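Lipoprotein, putative (Bacillus anthracis, PDB 4NOH) is of unknown function but, as a putative lipoprotein, may bind lipid at the surface of the bacterial cell. Local coordinates at residues K43-N48 against D117-V122; M60-V65 against I109-K114; G83-K88 against M101-N106. All blocks are in the same frame, centred on the assembly; numbering follows the deposited sequence. Where two conformers were deposited one is given.

Contact 1 (K43-N48 against D117-V122); sequences KVLIMN and DMYAVV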
ATOM      1  N   LYS A  43       5.804  -0.383 -12.154  1.00 17.18           N
ATOM      2  CA  LYS A  43       4.892  -1.148 -11.315  1.00 15.92           C
ATOM      3  C   LYS A  43       3.767  -0.284 -10.801  1.00 15.11           C
ATOM      4  O   LYS A  43       3.982   0.903 -10.487  1.00 14.24           O
ATOM      5  CB  LYS A  43       5.628  -1.772 -10.133  1.00 16.35           C
ATOM      6  CG  LYS A  43       6.337  -3.053 -10.488  1.00 18.82           C
ATOM      7  CD  LYS A  43       6.960  -3.755  -9.284  1.00 19.70           C
ATOM      8  CE  LYS A  43       7.246  -5.226  -9.618  1.00 24.00           C
ATOM      9  NZ  LYS A  43       7.902  -6.018  -8.530  1.00 25.32           N
ATOM     10  N   VAL A  44       2.573  -0.864 -10.747  1.00 14.76           N
ATOM     11  CA  VAL A  44       1.399  -0.160 -10.200  1.00 14.67           C
ATOM     12  C   VAL A  44       0.689  -1.104  -9.232  1.00 14.61           C
ATOM     13  O   VAL A  44       0.461  -2.266  -9.548  1.00 15.14           O
ATOM     14  CB  VAL A  44       0.452   0.369 -11.299  1.00 16.68           C
ATOM     15  CG1 VAL A  44      -0.071  -0.725 -12.185  1.00 18.17           C
ATOM     16  CG2 VAL A  44      -0.684   1.169 -10.684  1.00 17.10           C
ATOM     17  N   LEU A  45       0.368  -0.585  -8.051  1.00 13.69           N
ATOM     18  CA  LEU A  45      -0.315  -1.346  -7.012  1.00 13.51           C
ATOM     19  C   LEU A  45      -1.736  -0.822  -7.035  1.00 12.99           C
ATOM     20  O   LEU A  45      -1.954   0.336  -6.709  1.00 12.87           O
ATOM     21  CB  LEU A  45       0.342  -1.105  -5.679  1.00 15.29           C
ATOM     22  CG  LEU A  45       0.006  -1.987  -4.488  1.00 16.41           C
ATOM     23  CD1 LEU A  45       0.270  -3.462  -4.768  1.00 16.48           C
ATOM     24  CD2 LEU A  45       0.807  -1.540  -3.274  1.00 18.26           C
ATOM     25  N   ILE A  46      -2.668  -1.684  -7.396  1.00 12.74           N
ATOM     26  CA  ILE A  46      -4.072  -1.334  -7.646  1.00 13.32           C
ATOM     27  C   ILE A  46      -4.975  -1.840  -6.521  1.00 12.38           C
ATOM     28  O   ILE A  46      -4.939  -3.019  -6.150  1.00 13.01           O
ATOM     29  CB  ILE A  46      -4.561  -1.954  -8.970  1.00 14.66           C
ATOM     30  CG1 ILE A  46      -3.579  -1.682 -10.131  1.00 15.17           C
ATOM     31  CG2 ILE A  46      -5.948  -1.417  -9.327  1.00 15.55           C
ATOM     32  CD1 ILE A  46      -3.736  -2.596 -11.334  1.00 16.38           C
HETATM   33  N   MSE A  47      -5.789  -0.964  -5.975  0.60 12.85           N
HETATM   34  CA  MSE A  47      -6.731  -1.421  -4.987  0.60 12.84           C
HETATM   35  C   MSE A  47      -8.084  -0.911  -5.357  0.60 11.87           C
HETATM   36  O   MSE A  47      -8.253  -0.106  -6.281  0.60 12.09           O
HETATM   37  CB  MSE A  47      -6.335  -1.011  -3.578  0.60 14.76           C
HETATM   38  CG  MSE A  47      -6.351   0.478  -3.314  0.60 17.49           C
HETATM   39 SE   MSE A  47      -5.211   0.946  -1.756  0.60 23.27          SE
HETATM   40  CE  MSE A  47      -3.574   1.473  -2.682  0.60 22.70           C
ATOM     41  N   ASN A  48      -9.077  -1.450  -4.680  1.00 11.81           N
ATOM     42  CA  ASN A  48     -10.417  -0.988  -4.883  1.00 11.76           C
ATOM     43  C   ASN A  48     -10.732   0.138  -3.893  1.00 11.94           C
ATOM     44  O   ASN A  48     -10.013   0.380  -2.912  1.00 11.89           O
ATOM     45  CB  ASN A  48     -11.478  -2.099  -4.887  1.00 12.26           C
ATOM     46  CG  ASN A  48     -11.669  -2.799  -3.553  1.00 13.00           C
ATOM     47  OD1 ASN A  48     -11.326  -2.308  -2.486  1.00 13.03           O
ATOM     48  ND2 ASN A  48     -12.299  -3.956  -3.614  1.00 14.77           N
ATOM     49  N   ASP A 117       5.953   1.576  -8.086  1.00 14.68           N
ATOM     50  CA  ASP A 117       6.226   2.920  -8.534  1.00 15.40           C
ATOM     51  C   ASP A 117       4.991   3.826  -8.362  1.00 14.39           C
ATOM     52  O   ASP A 117       5.108   4.978  -7.921  1.00 15.60           O
ATOM     53  CB  ASP A 117       6.630   2.901  -9.994  1.00 16.55           C
ATOM     54  CG  ASP A 117       7.891   2.161 -10.216  1.00 18.81           C
ATOM     55  OD1 ASP A 117       8.944   2.665  -9.754  1.00 21.58           O
ATOM     56  OD2 ASP A 117       7.889   1.149 -10.937  1.00 18.86           O
HETATM   57  N   MSE A 118       3.814   3.307  -8.717  1.00 14.73           N
HETATM   58  CA  MSE A 118       2.550   4.064  -8.685  1.00 14.15           C
HETATM   59  C   MSE A 118       1.522   3.270  -7.926  1.00 13.09           C
HETATM   60  O   MSE A 118       1.669   2.052  -7.692  1.00 13.35           O
HETATM   61  CB  MSE A 118       2.010   4.291 -10.103  1.00 15.88           C
HETATM   62  CG  MSE A 118       3.096   4.919 -10.941  1.00 18.28           C
HETATM   63 SE   MSE A 118       2.379   5.418 -12.685  1.00 24.54          SE
HETATM   64  CE  MSE A 118       2.235   3.613 -13.448  1.00 26.71           C
ATOM     65  N   TYR A 119       0.445   3.937  -7.543  1.00 12.74           N
ATOM     66  CA  TYR A 119      -0.653   3.342  -6.789  1.00 12.02           C
ATOM     67  C   TYR A 119      -1.930   3.761  -7.491  1.00 13.14           C
ATOM     68  O   TYR A 119      -2.096   4.912  -7.828  1.00 15.50           O
ATOM     69  CB  TYR A 119      -0.682   3.854  -5.367  1.00 11.95           C
ATOM     70  CG  TYR A 119       0.637   3.782  -4.623  1.00 11.55           C
ATOM     71  CD1 TYR A 119       1.590   4.751  -4.819  1.00 12.33           C
ATOM     72  CD2 TYR A 119       0.925   2.748  -3.726  1.00 11.57           C
ATOM     73  CE1 TYR A 119       2.777   4.729  -4.160  1.00 12.97           C
ATOM     74  CE2 TYR A 119       2.138   2.728  -3.039  1.00 11.92           C
ATOM     75  CZ  TYR A 119       3.055   3.721  -3.280  1.00 12.41           C
ATOM     76  OH  TYR A 119       4.248   3.744  -2.628  1.00 13.62           O
ATOM     77  N   ALA A 120      -2.832   2.844  -7.726  1.00 11.81           N
ATOM     78  CA  ALA A 120      -4.092   3.192  -8.409  1.00 11.99           C
ATOM     79  C   ALA A 120      -5.267   2.749  -7.575  1.00 12.78           C
ATOM     80  O   ALA A 120      -5.194   1.733  -6.891  1.00 12.24           O
ATOM     81  CB  ALA A 120      -4.160   2.572  -9.787  1.00 13.67           C
ATOM     82  N   VAL A 121      -6.353   3.520  -7.618  1.00 11.55           N
ATOM     83  CA  VAL A 121      -7.561   3.140  -6.923  1.00 12.01           C
ATOM     84  C   VAL A 121      -8.678   3.184  -7.938  1.00 11.56           C
ATOM     85  O   VAL A 121      -8.890   4.210  -8.586  1.00 11.86           O
ATOM     86  CB  VAL A 121      -7.857   4.031  -5.714  1.00 12.49           C
ATOM     87  CG1 VAL A 121      -9.075   3.524  -4.953  1.00 13.56           C
ATOM     88  CG2 VAL A 121      -6.641   4.125  -4.785  1.00 12.83           C
ATOM     89  N   VAL A 122      -9.402   2.080  -8.025  1.00 11.27           N
ATOM     90  CA  VAL A 122     -10.535   1.963  -8.953  1.00 12.01           C
ATOM     91  C   VAL A 122     -11.795   1.496  -8.208  1.00 12.09           C
ATOM     92  O   VAL A 122     -11.733   1.097  -7.071  1.00 12.12           O
ATOM     93  CB  VAL A 122     -10.227   0.978 -10.102  1.00 13.53           C
ATOM     94  CG1 VAL A 122      -9.047   1.478 -10.948  1.00 14.05           C
ATOM     95  CG2 VAL A 122      -9.958  -0.427  -9.584  1.00 14.35           C
TER

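Contact 2 (M60-V65 against I109-K114); sequences MLKKVV and IGDARK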
HETATM    1  N   MSE A  60      -2.698   5.468   6.376  1.00 18.46           N
HETATM    2  CA  MSE A  60      -1.601   4.795   5.670  1.00 17.88           C
HETATM    3  C   MSE A  60      -1.312   5.268   4.288  1.00 16.76           C
HETATM    4  O   MSE A  60      -0.309   4.873   3.710  1.00 16.62           O
HETATM    5  CB  MSE A  60      -1.816   3.265   5.707  1.00 20.07           C
HETATM    6  CG  MSE A  60      -1.277   2.651   7.001  1.00 23.79           C
HETATM    7 SE   MSE A  60       0.688   2.967   7.285  1.00 27.10          SE
HETATM    8  CE  MSE A  60       0.490   4.037   8.901  1.00 24.24           C
ATOM      9  N   LEU A  61      -2.205   6.072   3.727  1.00 15.07           N
ATOM     10  CA  LEU A  61      -1.955   6.738   2.450  1.00 14.58           C
ATOM     11  C   LEU A  61      -1.465   8.117   2.802  1.00 15.00           C
ATOM     12  O   LEU A  61      -2.188   8.915   3.389  1.00 16.35           O
ATOM     13  CB  LEU A  61      -3.177   6.753   1.546  1.00 14.85           C
ATOM     14  CG  LEU A  61      -3.520   5.424   0.854  1.00 15.65           C
ATOM     15  CD1 LEU A  61      -4.883   5.517   0.224  1.00 15.94           C
ATOM     16  CD2 LEU A  61      -2.497   5.102  -0.234  1.00 16.87           C
ATOM     17  N   LYS A  62      -0.245   8.432   2.414  1.00 14.43           N
ATOM     18  CA  LYS A  62       0.377   9.673   2.838  1.00 15.89           C
ATOM     19  C   LYS A  62       0.930  10.502   1.694  1.00 16.49           C
ATOM     20  O   LYS A  62       1.627   9.982   0.832  1.00 15.81           O
ATOM     21  CB  LYS A  62       1.539   9.349   3.812  1.00 16.90           C
ATOM     22  CG  LYS A  62       1.144   8.460   5.002  1.00 17.97           C
ATOM     23  CD  LYS A  62       2.186   8.449   6.102  1.00 18.98           C
ATOM     24  CE  LYS A  62       1.773   7.591   7.284  1.00 19.13           C
ATOM     25  NZ  LYS A  62       2.727   7.671   8.432  1.00 20.15           N
ATOM     26  N   LYS A  63       0.624  11.796   1.710  1.00 18.67           N
ATOM     27  CA  LYS A  63       1.120  12.701   0.699  1.00 20.87           C
ATOM     28  C   LYS A  63       2.564  13.017   1.030  1.00 21.14           C
ATOM     29  O   LYS A  63       2.912  13.245   2.199  1.00 22.42           O
ATOM     30  CB  LYS A  63       0.318  14.003   0.679  1.00 25.61           C
ATOM     31  CG  LYS A  63       0.768  14.970  -0.413  1.00 28.03           C
ATOM     32  CD  LYS A  63       0.173  16.376  -0.273  1.00 32.71           C
ATOM     33  CE  LYS A  63      -1.281  16.373   0.162  1.00 35.67           C
ATOM     34  NZ  LYS A  63      -1.435  16.282   1.648  1.00 37.75           N
ATOM     35  N   VAL A  64       3.407  13.039   0.009  1.00 21.86           N
ATOM     36  CA  VAL A  64       4.799  13.396   0.191  1.00 23.11           C
ATOM     37  C   VAL A  64       4.876  14.927   0.293  1.00 24.67           C
ATOM     38  O   VAL A  64       4.360  15.622  -0.568  1.00 25.27           O
ATOM     39  CB  VAL A  64       5.638  12.872  -0.985  1.00 23.31           C
ATOM     40  CG1 VAL A  64       7.068  13.359  -0.876  1.00 25.54           C
ATOM     41  CG2 VAL A  64       5.584  11.360  -1.045  1.00 23.08           C
ATOM     42  N   VAL A  65       5.507  15.421   1.359  1.00 25.70           N
ATOM     43  CA  VAL A  65       5.639  16.856   1.601  1.00 28.30           C
ATOM     44  C   VAL A  65       7.075  17.145   1.968  1.00 29.78           C
ATOM     45  O   VAL A  65       7.531  16.763   3.037  1.00 29.21           O
ATOM     46  CB  VAL A  65       4.699  17.323   2.738  1.00 29.37           C
ATOM     47  CG1 VAL A  65       4.905  18.809   3.046  1.00 32.36           C
ATOM     48  CG2 VAL A  65       3.240  17.054   2.378  1.00 29.95           C
ATOM     49  N   ILE A 109       2.111   4.665   0.152  1.00 12.94           N
ATOM     50  CA  ILE A 109       1.681   3.864   1.297  1.00 12.52           C
ATOM     51  C   ILE A 109       2.811   3.932   2.339  1.00 13.79           C
ATOM     52  O   ILE A 109       3.997   3.700   2.032  1.00 14.44           O
ATOM     53  CB  ILE A 109       1.412   2.406   0.924  1.00 12.09           C
ATOM     54  CG1 ILE A 109       0.142   2.337   0.055  1.00 12.15           C
ATOM     55  CG2 ILE A 109       1.236   1.551   2.183  1.00 12.97           C
ATOM     56  CD1 ILE A 109      -0.091   0.992  -0.602  1.00 13.22           C
ATOM     57  N   GLY A 110       2.464   4.256   3.575  1.00 14.82           N
ATOM     58  CA  GLY A 110       3.490   4.372   4.594  1.00 15.89           C
ATOM     59  C   GLY A 110       4.332   5.615   4.419  1.00 16.40           C
ATOM     60  O   GLY A 110       3.854   6.656   3.922  1.00 16.05           O
ATOM     61  N   ASP A 111       5.600   5.524   4.790  1.00 16.34           N
ATOM     62  CA  ASP A 111       6.442   6.722   4.854  1.00 17.73           C
ATOM     63  C   ASP A 111       7.438   6.912   3.723  1.00 18.26           C
ATOM     64  O   ASP A 111       8.160   7.926   3.670  1.00 19.07           O
ATOM     65  CB  ASP A 111       7.145   6.770   6.215  1.00 19.21           C
ATOM     66  CG  ASP A 111       6.166   6.866   7.403  1.00 20.42           C
ATOM     67  OD1 ASP A 111       4.944   6.840   7.224  1.00 22.16           O
ATOM     68  OD2 ASP A 111       6.635   6.972   8.554  1.00 22.88           O
ATOM     69  N   ALA A 112       7.402   5.992   2.773  1.00 15.52           N
ATOM     70  CA  ALA A 112       8.291   6.019   1.631  1.00 15.43           C
ATOM     71  C   ALA A 112       7.658   5.190   0.530  1.00 14.86           C
ATOM     72  O   ALA A 112       6.831   4.311   0.796  1.00 15.30           O
ATOM     73  CB  ALA A 112       9.629   5.407   2.024  1.00 16.36           C
ATOM     74  N   ARG A 113       8.078   5.417  -0.699  1.00 13.75           N
ATOM     75  CA  ARG A 113       7.614   4.649  -1.833  1.00 13.19           C
ATOM     76  C   ARG A 113       8.283   3.294  -1.833  1.00 13.35           C
ATOM     77  O   ARG A 113       9.482   3.181  -2.089  1.00 16.10           O
ATOM     78  CB  ARG A 113       7.978   5.375  -3.104  1.00 14.27           C
ATOM     79  CG  ARG A 113       7.328   4.753  -4.349  1.00 14.32           C
ATOM     80  CD  ARG A 113       7.791   5.398  -5.657  1.00 15.15           C
ATOM     81  NE  ARG A 113       7.753   6.823  -5.411  1.00 16.84           N
ATOM     82  CZ  ARG A 113       6.647   7.547  -5.404  1.00 15.61           C
ATOM     83  NH1 ARG A 113       5.498   7.045  -5.855  1.00 15.39           N
ATOM     84  NH2 ARG A 113       6.705   8.779  -4.971  1.00 15.80           N
ATOM     85  N   LYS A 114       7.541   2.257  -1.517  1.00 12.62           N
ATOM     86  CA  LYS A 114       8.075   0.908  -1.454  1.00 12.95           C
ATOM     87  C   LYS A 114       7.169  -0.029  -2.245  1.00 12.88           C
ATOM     88  O   LYS A 114       5.972   0.209  -2.359  1.00 12.94           O
ATOM     89  CB  LYS A 114       8.160   0.455   0.011  1.00 14.06           C
ATOM     90  CG  LYS A 114       9.145   1.231   0.845  1.00 15.70           C
ATOM     91  CD  LYS A 114      10.577   0.955   0.465  1.00 18.03           C
ATOM     92  CE  LYS A 114      11.530   1.724   1.342  1.00 19.69           C
ATOM     93  NZ  LYS A 114      12.967   1.484   1.007  1.00 20.85           N
TER

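Contact 3 (G83-K88 against M101-N106); sequences GIVFAK and MKYEGN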
ATOM      1  N   GLY A  83     -11.194   6.244 -12.352  1.00 17.80           N
ATOM      2  CA  GLY A  83     -10.254   5.746 -11.356  1.00 16.76           C
ATOM      3  C   GLY A  83      -9.128   6.756 -11.203  1.00 15.56           C
ATOM      4  O   GLY A  83      -9.037   7.686 -11.993  1.00 16.39           O
ATOM      5  N   ILE A  84      -8.263   6.553 -10.210  1.00 14.19           N
ATOM      6  CA  ILE A  84      -7.205   7.518  -9.930  1.00 14.19           C
ATOM      7  C   ILE A  84      -5.870   6.862  -9.803  1.00 14.50           C
ATOM      8  O   ILE A  84      -5.782   5.664  -9.523  1.00 13.21           O
ATOM      9  CB  ILE A  84      -7.461   8.303  -8.611  1.00 14.67           C
ATOM     10  CG1 ILE A  84      -7.459   7.408  -7.363  1.00 14.21           C
ATOM     11  CG2 ILE A  84      -8.786   9.075  -8.724  1.00 15.11           C
ATOM     12  CD1 ILE A  84      -7.577   8.148  -6.044  1.00 15.30           C
ATOM     13  N   VAL A  85      -4.836   7.670 -10.014  1.00 13.81           N
ATOM     14  CA  VAL A  85      -3.478   7.169  -9.840  1.00 14.19           C
ATOM     15  C   VAL A  85      -2.650   8.162  -9.066  1.00 13.70           C
ATOM     16  O   VAL A  85      -2.784   9.374  -9.238  1.00 15.04           O
ATOM     17  CB  VAL A  85      -2.806   6.804 -11.194  1.00 14.89           C
ATOM     18  CG1 VAL A  85      -2.737   8.000 -12.157  1.00 16.75           C
ATOM     19  CG2 VAL A  85      -1.424   6.178 -10.960  1.00 16.39           C
ATOM     20  N   PHE A  86      -1.828   7.629  -8.166  1.00 13.60           N
ATOM     21  CA  PHE A  86      -0.861   8.382  -7.399  1.00 14.02           C
ATOM     22  C   PHE A  86       0.533   8.009  -7.908  1.00 14.19           C
ATOM     23  O   PHE A  86       0.847   6.836  -8.031  1.00 14.42           O
ATOM     24  CB  PHE A  86      -0.927   8.011  -5.932  1.00 14.10           C
ATOM     25  CG  PHE A  86      -2.246   8.340  -5.269  1.00 14.11           C
ATOM     26  CD1 PHE A  86      -2.664   9.655  -5.149  1.00 15.55           C
ATOM     27  CD2 PHE A  86      -3.012   7.335  -4.681  1.00 14.62           C
ATOM     28  CE1 PHE A  86      -3.827   9.964  -4.471  1.00 15.24           C
ATOM     29  CE2 PHE A  86      -4.188   7.651  -4.010  1.00 14.71           C
ATOM     30  CZ  PHE A  86      -4.597   8.958  -3.930  1.00 15.77           C
ATOM     31  N   ALA A  87       1.368   9.004  -8.179  1.00 15.21           N
ATOM     32  CA  ALA A  87       2.737   8.764  -8.632  1.00 15.49           C
ATOM     33  C   ALA A  87       3.623   9.958  -8.291  1.00 16.92           C
ATOM     34  O   ALA A  87       3.133  11.038  -7.965  1.00 16.18           O
ATOM     35  CB  ALA A  87       2.757   8.506 -10.112  1.00 16.48           C
ATOM     36  N   LYS A  88       4.937   9.762  -8.388  1.00 17.64           N
ATOM     37  CA  LYS A  88       5.896  10.806  -8.046  1.00 21.08           C
ATOM     38  C   LYS A  88       5.729  12.055  -8.903  1.00 21.96           C
ATOM     39  O   LYS A  88       5.884  13.171  -8.412  1.00 25.47           O
ATOM     40  CB  LYS A  88       7.304  10.264  -8.204  1.00 23.54           C
ATOM     41  CG  LYS A  88       8.380  11.285  -7.914  1.00 29.73           C
ATOM     42  CD  LYS A  88       9.751  10.748  -8.269  1.00 32.98           C
ATOM     43  CE  LYS A  88      10.809  11.825  -8.092  1.00 37.05           C
ATOM     44  NZ  LYS A  88      10.831  12.302  -6.683  1.00 37.96           N
HETATM   45  N   MSE A 101      -6.513   6.490 -15.966  1.00 20.93           N
HETATM   46  CA  MSE A 101      -6.593   6.967 -14.607  1.00 19.83           C
HETATM   47  C   MSE A 101      -6.398   8.456 -14.534  1.00 19.98           C
HETATM   48  O   MSE A 101      -5.707   9.058 -15.359  1.00 21.91           O
HETATM   49  CB  MSE A 101      -5.460   6.344 -13.782  1.00 18.10           C
HETATM   50  CG  MSE A 101      -5.480   4.808 -13.730  1.00 17.38           C
HETATM   51 SE   MSE A 101      -7.017   4.079 -12.722  1.00 18.78          SE
HETATM   52  CE  MSE A 101      -8.084   3.546 -14.285  1.00 19.49           C
ATOM     53  N   LYS A 102      -7.001   9.061 -13.525  1.00 19.03           N
ATOM     54  CA  LYS A 102      -6.842  10.484 -13.261  1.00 20.48           C
ATOM     55  C   LYS A 102      -5.729  10.698 -12.244  1.00 18.75           C
ATOM     56  O   LYS A 102      -5.752  10.098 -11.164  1.00 16.52           O
ATOM     57  CB  LYS A 102      -8.127  11.012 -12.672  1.00 24.41           C
ATOM     58  CG  LYS A 102      -8.159  12.486 -12.405  1.00 30.09           C
ATOM     59  CD  LYS A 102      -9.313  12.849 -11.471  1.00 35.42           C
ATOM     60  CE  LYS A 102     -10.625  12.203 -11.851  1.00 37.77           C
ATOM     61  NZ  LYS A 102     -11.657  12.629 -10.870  1.00 40.28           N
ATOM     62  N   TYR A 103      -4.781  11.579 -12.560  1.00 19.46           N
ATOM     63  CA  TYR A 103      -3.679  11.823 -11.614  1.00 18.48           C
ATOM     64  C   TYR A 103      -4.158  12.572 -10.374  1.00 19.00           C
ATOM     65  O   TYR A 103      -4.784  13.640 -10.496  1.00 21.45           O
ATOM     66  CB  TYR A 103      -2.553  12.622 -12.272  1.00 20.22           C
ATOM     67  CG  TYR A 103      -1.352  12.810 -11.396  1.00 20.35           C
ATOM     68  CD1 TYR A 103      -0.552  11.725 -11.055  1.00 19.36           C
ATOM     69  CD2 TYR A 103      -0.994  14.074 -10.908  1.00 21.50           C
ATOM     70  CE1 TYR A 103       0.552  11.875 -10.255  1.00 19.35           C
ATOM     71  CE2 TYR A 103       0.121  14.230 -10.099  1.00 21.52           C
ATOM     72  CZ  TYR A 103       0.891  13.127  -9.783  1.00 20.83           C
ATOM     73  OH  TYR A 103       2.019  13.286  -8.981  1.00 20.39           O
ATOM     74  N   GLU A 104      -3.809  12.052  -9.191  1.00 17.99           N
ATOM     75  CA  GLU A 104      -4.200  12.667  -7.919  1.00 18.35           C
ATOM     76  C   GLU A 104      -3.025  12.989  -6.984  1.00 19.60           C
ATOM     77  O   GLU A 104      -3.215  13.123  -5.794  1.00 22.43           O
ATOM     78  CB  GLU A 104      -5.260  11.831  -7.202  1.00 19.24           C
ATOM     79  CG  GLU A 104      -6.607  11.824  -7.907  1.00 20.16           C
ATOM     80  CD  GLU A 104      -7.403  13.104  -7.746  1.00 24.98           C
ATOM     81  OE1 GLU A 104      -6.954  14.061  -7.070  1.00 29.11           O
ATOM     82  OE2 GLU A 104      -8.511  13.157  -8.307  1.00 27.51           O
ATOM     83  N   GLY A 105      -1.812  13.101  -7.515  1.00 18.63           N
ATOM     84  CA  GLY A 105      -0.710  13.546  -6.694  1.00 18.69           C
ATOM     85  C   GLY A 105       0.266  12.495  -6.237  1.00 16.84           C
ATOM     86  O   GLY A 105       0.141  11.303  -6.555  1.00 16.39           O
ATOM     87  N   ASN A 106       1.266  12.973  -5.515  1.00 17.45           N
ATOM     88  CA  ASN A 106       2.329  12.132  -5.008  1.00 16.21           C
ATOM     89  C   ASN A 106       1.992  11.646  -3.610  1.00 16.97           C
ATOM     90  O   ASN A 106       2.384  12.257  -2.589  1.00 18.92           O
ATOM     91  CB  ASN A 106       3.661  12.874  -5.025  1.00 17.58           C
ATOM     92  CG  ASN A 106       4.824  11.975  -4.717  1.00 17.19           C
ATOM     93  OD1 ASN A 106       4.671  10.742  -4.651  1.00 16.95           O
ATOM     94  ND2 ASN A 106       6.009  12.559  -4.546  1.00 18.14           N
TER
HETATM   95  O   HOH W   1       8.826  11.467  -4.079  1.00 24.77           O

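Contact 1 (K43-N48 against D117-V122)
Val44 to Asn48 lie in parallel register with Met118 to Val122, next to each other near the middle of a large mixed sheet. Six main-chain hydrogen bonds join 43-48 to 117-122, all through Lys43, Leu45 and Met47. Leu45 N donates to Met118 O and Leu45 O receives Ala120 N at 2.8 Å; Met47 treats Ala120 O and Val122 N in the same way, while Lys43 O receives Met118 N. The alternate residues bond outward, Val44 and Ile46 to Gly37 and Lys35, Tyr119 and Val121 to Phe86 and Ile84.

One side chain joins the polar bonding. Asp117 OD2 takes Lys43 N at 2.9 Å on its anti lone pair, in a fairly straight bond (161°). The sixth main-chain bond, longer at 3.2 Å, brings Asp117 N to Lys43 O from above the carbonyl plane, so both polar groups of the Lys43 main chain are held by Asp117.

Apolar contacts divide between the two faces. On one, with CG1 of Val44 between the backbone N and the carbonyl carbon (chi1 59°), Val44 CG2 is left anti to N and meets Ala120 CB at 3.9 Å; farther along, Ile46 CG2 lies 4.1 Å from Val122 CG2. On the other, Leu45 CD2 approaches Tyr119 CD2 at 4.3 Å, and Ile109 of strand 107-109 packs over both residues. At the far end Asn48 N-caps helix 49-57, its OD1 accepting Thr51 N.

With main-chain groups bonded on both flanks and apolar side chains on both faces, the pairing belongs to the sheet interior; the side-chain hydrogen bonds of Asp117 and Asn48 lie at its two ends.

Contact 2 (M60-V65 against I109-K114)
Leu61 and Ile109 form an antiparallel, non-hydrogen-bonded pair in the small three-stranded sheet, in which strand 61-65 runs between strands 68-71 and 107-109. The pair sits where strand 107-109 gives way to the loop leading to strand 118-122. Leu61 CD2 touches Ile109 CG1 at 3.8 Å, and Met55 of helix 49-57 packs on both residues.

Just beyond the pair, Gly110 N donates to Met60 O at 2.8 Å, nearly straight at 163°. The same oxygen lies 3.3 Å from Ile109 CA in a CA-H...O contact. The selenium of Met60, a selenomethionine, reaches over Gly110, with SE 4.1 Å from Gly110 CA. Gly110 has a positive phi, a conformation that favours glycine and lets the chain leave the strand here.

The side chains add a salt bridge. Lys62, its chain extended from CG onward, runs past the carbonyl of Gly110, so that Lys62 CD comes within 3.3 Å of Gly110 O, and its ammonium group then meets Asp111. Lys62 NZ binds Asp111 OD1 at 2.7 Å on the syn side, 16° out of the carboxylate plane. Although CB of Asp111 points away from 60-65, the carboxylate is turned back by CG lying beside its own backbone N (chi1 of Asp111 -62°). Each partner is also tied to Glu167, past the C-terminal strand 162-166: Lys62 NZ donates to Glu167 O and Asp111 OD2 accepts Glu167 N.

The buried lysine charge is thus met by a carboxylate and a carbonyl, which would favour its protonated form, whereas Gly110 O is buried without a hydrogen-bond donor, flanked by the methylenes of Lys62.

Contact 3 (G83-K88 against M101-N106)
Val85 is bonded to 101-106 through both its main-chain polar groups: Val85 N donates to Lys102 O at 2.8 Å, and Val85 O accepts Glu104 N at 2.9 Å. Before it, Gly83 O takes Lys102 N; after it, Ala87 N reaches Gly105 O in a longer and more bent bond (3.1 Å, 141°). Ala87 O is satisfied by a side chain instead. Tyr103 OH donates to it at 2.7 Å, from above the carbonyl plane, and the oxygen lies at the edge of the Tyr103 ring, while one face of that ring has Gly105 N over its centre. With CG of Tyr103 anti to the backbone N (chi1 -175°), the ring lies along 83-88 and brings its hydroxyl to the carbonyl of Ala87.

The main-chain bonds of Gly83 and Val85 make the parallel pairing of strand 84-86 with strand 99-103, close to one border of the mixed sheet. Strand 84-86 has strand 118-122 as its other neighbour, so Ile84 and Phe86 spend their main-chain groups on Val121 and Tyr119. The register slips by one after Tyr103, where Phe86 comes opposite Gly105, whose backbone angles call for glycine.

On the Val85 face, Met101 CB packs on Val85 CG1 at 3.6 Å; on the Ile84 face, the aliphatic part of Glu104 crosses Ile84 at about a right angle, CG against CG2. The Phe86 ring turns its edge to two carbonyls, Glu104 O and Gly105 O, with CE1 3.5 Å from Glu104 O. Asn106 OD1 accepts from Arg113 NH2, and Asn106 ND2 donates to a water, 3.1 Å away, that Lys88 NZ bonds only weakly.

How the contacts relate
Contacts 1 and 3 belong to the same mixed sheet and share a seam, since strands 118-122 and 84-86 are neighbours; both are parallel pairings. Contact 1, nearer the centre of the chain, is the more buried, whereas contact 3, toward the sheet border, is only partly buried and includes a bound water. Contact 2 joins the small antiparallel sheet to the loop after it, and relies on one main-chain bond and a salt bridge from a buried lysine. Ile109 of contact 2 packs on Leu45 of contact 1, and Arg113 ties 109-114 to both other contacts, through Asp117 O and Asn106 OD1. Along the chain, contact 3 is nested within contact 2, and contact 2 within contact 1.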